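Local coordinates for phosphoacetylglucosamine mutase (Aspergillus lentulus, PDB 5O9X), which catalyses the interconversion of N-acetylglucosamine 6-phosphate and N-acetylglucosamine 1-phosphate, probably by way of a bisphosphorylated sugar intermediate, at residues 273-281 / 292-300. The protein carries 1 engineered substitution. Numbering follows the deposited sequence.
Sequences KASILDRCA and YYFLDEGNV. Unlike the reference sequence in segment 273-281: Ile276 (reference Val).
Ala281 sets its methyl squarely over the centre of the Tyr292 ring, CB 3.9 Å from the ring centroid and only 8° off the normal, a CH-pi contact between non-hydrogen-bonded partners. The edge of the same ring takes the aliphatic part of Arg279, whose CG lies 3.7 Å from Tyr292 CE2. With CG anti to the backbone N (chi1 -178°), the arginine runs alongside the tyrosine, guanidinium and ring nearly coplanar, and both polar ends reach Glu436 of helix 428-442, NH2 by a salt bridge and OH by a hydrogen bond.

On the other face of the sheet, Tyr293 has CG between its backbone N and carbonyl carbon (chi1 48°), which lays the ring over the Cys280-Ala281 backbone. Cys280 CB lies over the ring face, offset toward the rim, in a CH-pi contact 3.4 Å from Tyr293 CE1, while the sulfur stands obliquely to the ring. The Tyr293 hydroxyl is hydrogen-bonded to Ser282 OG.

Two backbone bonds join Cys280 and Tyr293 in this antiparallel beta hairpin, formed by the third and fourth strands across the mixed sheet of domain II. Ahead of its strand, segment 273-281 makes a type II turn from Ser275 to Asp278, and a water links it to the facing strand, donating to Ser275 O and Asp278 O and accepting from Leu295 N. Leu277 N ties the turn to that strand through a 2.8 Å bond to Leu295 O. Asp278 OD2 braces the turn from within, taking the Ser275 N-H from above its carboxylate plane. At the exposed end, Ile276 crosses Asn299 at about a right angle, its CG1 3.5 Å from Asn299 OD1.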
loop_
_atom_site.group_PDB
_atom_site.type_symbol
_atom_site.label_atom_id
_atom_site.label_comp_id
_atom_site.label_asym_id
_atom_site.label_seq_id
_atom_site.Cartn_x
_atom_site.Cartn_y
_atom_site.Cartn_z
ATOM N N LYS A 273 0.591 22.020 -13.719
ATOM C CA LYS A 273 1.208 22.979 -14.664
ATOM C C LYS A 273 2.243 22.284 -15.545
ATOM O O LYS A 273 3.041 22.953 -16.192
ATOM C CB LYS A 273 1.896 24.106 -13.850
ATOM C CG LYS A 273 0.908 24.987 -13.079
ATOM C CD LYS A 273 -0.185 25.558 -13.976
ATOM C CE LYS A 273 -1.067 26.592 -13.253
ATOM N NZ LYS A 273 -1.805 25.975 -12.088
ATOM N N ALA A 274 2.252 20.944 -15.556
ATOM C CA ALA A 274 3.243 20.178 -16.328
ATOM C C ALA A 274 3.180 20.437 -17.826
ATOM O O ALA A 274 2.109 20.670 -18.384
ATOM C CB ALA A 274 3.181 18.637 -16.024
ATOM N N SER A 275 4.350 20.502 -18.449
ATOM C CA SER A 275 4.415 20.677 -19.902
ATOM C C SER A 275 4.297 19.348 -20.596
ATOM O O SER A 275 4.513 18.285 -19.985
ATOM C CB SER A 275 5.773 21.367 -20.286
ATOM O OG SER A 275 5.897 22.625 -19.605
ATOM N N ILE A 276 4.008 19.403 -21.896
ATOM C CA ILE A 276 4.126 18.267 -22.793
ATOM C C ILE A 276 5.454 17.576 -22.558
ATOM O O ILE A 276 6.456 18.270 -22.366
ATOM C CB ILE A 276 3.973 18.752 -24.268
ATOM C CG1 ILE A 276 2.474 18.913 -24.622
ATOM C CG2 ILE A 276 4.639 17.820 -25.227
ATOM C CD1 ILE A 276 2.147 20.103 -25.546
ATOM N N LEU A 277 5.409 16.226 -22.464
ATOM C CA LEU A 277 6.547 15.335 -22.212
ATOM C C LEU A 277 7.214 15.431 -20.798
ATOM O O LEU A 277 8.157 14.688 -20.548
ATOM C CB LEU A 277 7.657 15.477 -23.314
ATOM C CG LEU A 277 7.298 15.236 -24.815
ATOM C CD1 LEU A 277 8.551 15.342 -25.708
ATOM C CD2 LEU A 277 6.604 13.895 -24.992
ATOM N N ASP A 278 6.759 16.315 -19.887
ATOM C CA ASP A 278 7.298 16.273 -18.528
ATOM C C ASP A 278 6.932 14.895 -17.873
ATOM O O ASP A 278 5.741 14.512 -17.882
ATOM C CB ASP A 278 6.729 17.386 -17.657
ATOM C CG ASP A 278 7.421 18.741 -17.916
ATOM O OD1 ASP A 278 8.503 18.757 -18.572
ATOM O OD2 ASP A 278 6.871 19.752 -17.428
ATOM N N ARG A 279 7.915 14.216 -17.270
ATOM C CA ARG A 279 7.602 12.939 -16.571
ATOM C C ARG A 279 7.005 13.330 -15.203
ATOM O O ARG A 279 7.647 14.109 -14.477
ATOM C CB ARG A 279 8.894 12.173 -16.342
ATOM C CG ARG A 279 8.765 10.782 -15.653
ATOM C CD ARG A 279 10.060 10.025 -15.808
ATOM N NE ARG A 279 11.213 10.536 -14.972
ATOM C CZ ARG A 279 12.231 11.310 -15.411
ATOM N NH1 ARG A 279 12.241 11.769 -16.663
ATOM N NH2 ARG A 279 13.197 11.675 -14.573
ATOM N N CYS A 280 5.801 12.812 -14.878
ATOM C CA CYS A 280 5.147 13.134 -13.591
ATOM C C CYS A 280 4.825 11.871 -12.798
ATOM O O CYS A 280 4.695 10.778 -13.365
ATOM C CB CYS A 280 3.826 13.843 -13.870
ATOM S SG CYS A 280 4.051 15.421 -14.786
ATOM N N ALA A 281 4.554 12.058 -11.508
ATOM C CA ALA A 281 4.015 10.965 -10.678
ATOM C C ALA A 281 3.155 11.558 -9.585
ATOM O O ALA A 281 3.253 12.759 -9.274
ATOM C CB ALA A 281 5.152 10.155 -10.091
ATOM N N TYR A 292 2.586 6.979 -12.215
ATOM C CA TYR A 292 3.297 7.880 -13.109
ATOM C C TYR A 292 2.370 8.245 -14.231
ATOM O O TYR A 292 1.424 7.495 -14.514
ATOM C CB TYR A 292 4.516 7.061 -13.734
ATOM C CG TYR A 292 5.843 7.334 -12.979
ATOM C CD1 TYR A 292 6.093 6.694 -11.721
ATOM C CD2 TYR A 292 6.786 8.235 -13.506
ATOM C CE1 TYR A 292 7.287 6.935 -10.996
ATOM C CE2 TYR A 292 8.033 8.468 -12.833
ATOM C CZ TYR A 292 8.254 7.825 -11.569
ATOM O OH TYR A 292 9.459 7.972 -10.892
ATOM N N TYR A 293 2.676 9.341 -14.951
ATOM C CA TYR A 293 1.856 9.760 -16.073
ATOM C C TYR A 293 2.590 10.904 -16.751
ATOM O O TYR A 293 3.558 11.468 -16.211
ATOM C CB TYR A 293 0.433 10.244 -15.637
ATOM C CG TYR A 293 0.460 11.228 -14.482
ATOM C CD1 TYR A 293 0.423 12.676 -14.706
ATOM C CD2 TYR A 293 0.506 10.734 -13.158
ATOM C CE1 TYR A 293 0.433 13.547 -13.605
ATOM C CE2 TYR A 293 0.496 11.605 -12.069
ATOM C CZ TYR A 293 0.490 13.012 -12.301
ATOM O OH TYR A 293 0.463 13.841 -11.183
ATOM N N PHE A 294 2.197 11.174 -17.993
ATOM C CA PHE A 294 2.755 12.303 -18.732
ATOM C C PHE A 294 1.796 12.707 -19.807
ATOM O O PHE A 294 0.897 11.904 -20.171
ATOM C CB PHE A 294 4.144 11.913 -19.379
ATOM C CG PHE A 294 4.075 10.896 -20.472
ATOM C CD1 PHE A 294 4.468 11.230 -21.805
ATOM C CD2 PHE A 294 3.718 9.553 -20.203
ATOM C CE1 PHE A 294 4.475 10.251 -22.789
ATOM C CE2 PHE A 294 3.705 8.605 -21.200
ATOM C CZ PHE A 294 4.067 8.927 -22.506
ATOM N N LEU A 295 2.031 13.912 -20.354
ATOM C CA LEU A 295 1.328 14.357 -21.570
ATOM C C LEU A 295 2.219 13.993 -22.762
ATOM O O LEU A 295 3.394 14.375 -22.766
ATOM C CB LEU A 295 1.137 15.846 -21.530
ATOM C CG LEU A 295 0.180 16.269 -20.419
ATOM C CD1 LEU A 295 0.337 17.763 -20.111
ATOM C CD2 LEU A 295 -1.279 15.905 -20.702
ATOM N N ASP A 296 1.704 13.203 -23.695
ATOM C CA ASP A 296 2.530 12.761 -24.840
ATOM C C ASP A 296 2.724 13.927 -25.859
ATOM O O ASP A 296 2.204 15.008 -25.659
ATOM C CB ASP A 296 2.019 11.424 -25.478
ATOM C CG ASP A 296 0.704 11.556 -26.270
ATOM O OD1 ASP A 296 0.272 12.677 -26.604
ATOM O OD2 ASP A 296 0.085 10.491 -26.569
ATOM N N GLU A 297 3.498 13.670 -26.915
ATOM C CA GLU A 297 3.756 14.666 -27.979
ATOM C C GLU A 297 2.466 15.285 -28.547
ATOM O O GLU A 297 2.467 16.477 -28.810
ATOM C CB GLU A 297 4.690 14.092 -29.079
ATOM C CG GLU A 297 4.236 12.760 -29.711
ATOM C CD GLU A 297 5.127 12.328 -30.881
ATOM O OE1 GLU A 297 5.803 13.216 -31.467
ATOM O OE2 GLU A 297 5.165 11.112 -31.218
ATOM N N GLY A 298 1.362 14.512 -28.639
ATOM C CA GLY A 298 0.081 15.063 -29.058
ATOM C C GLY A 298 -0.728 15.797 -28.010
ATOM O O GLY A 298 -1.875 16.109 -28.261
ATOM N N ASN A 299 -0.133 16.099 -26.850
ATOM C CA ASN A 299 -0.842 16.693 -25.718
ATOM C C ASN A 299 -1.936 15.774 -25.150
ATOM O O ASN A 299 -2.966 16.268 -24.675
ATOM C CB ASN A 299 -1.378 18.129 -26.037
ATOM C CG ASN A 299 -1.610 18.976 -24.779
ATOM O OD1 ASN A 299 -0.888 18.876 -23.777
ATOM N ND2 ASN A 299 -2.609 19.845 -24.841
ATOM N N VAL A 300 -1.742 14.450 -25.193
ATOM C CA VAL A 300 -2.756 13.509 -24.624
ATOM C C VAL A 300 -2.179 12.902 -23.329
ATOM O O VAL A 300 -1.060 12.438 -23.328
ATOM C CB VAL A 300 -3.177 12.347 -25.614
ATOM C CG1 VAL A 300 -4.175 11.375 -24.983
ATOM C CG2 VAL A 300 -3.676 12.854 -26.994
HETATM O O HOH W 1 3.520 15.915 -18.889
#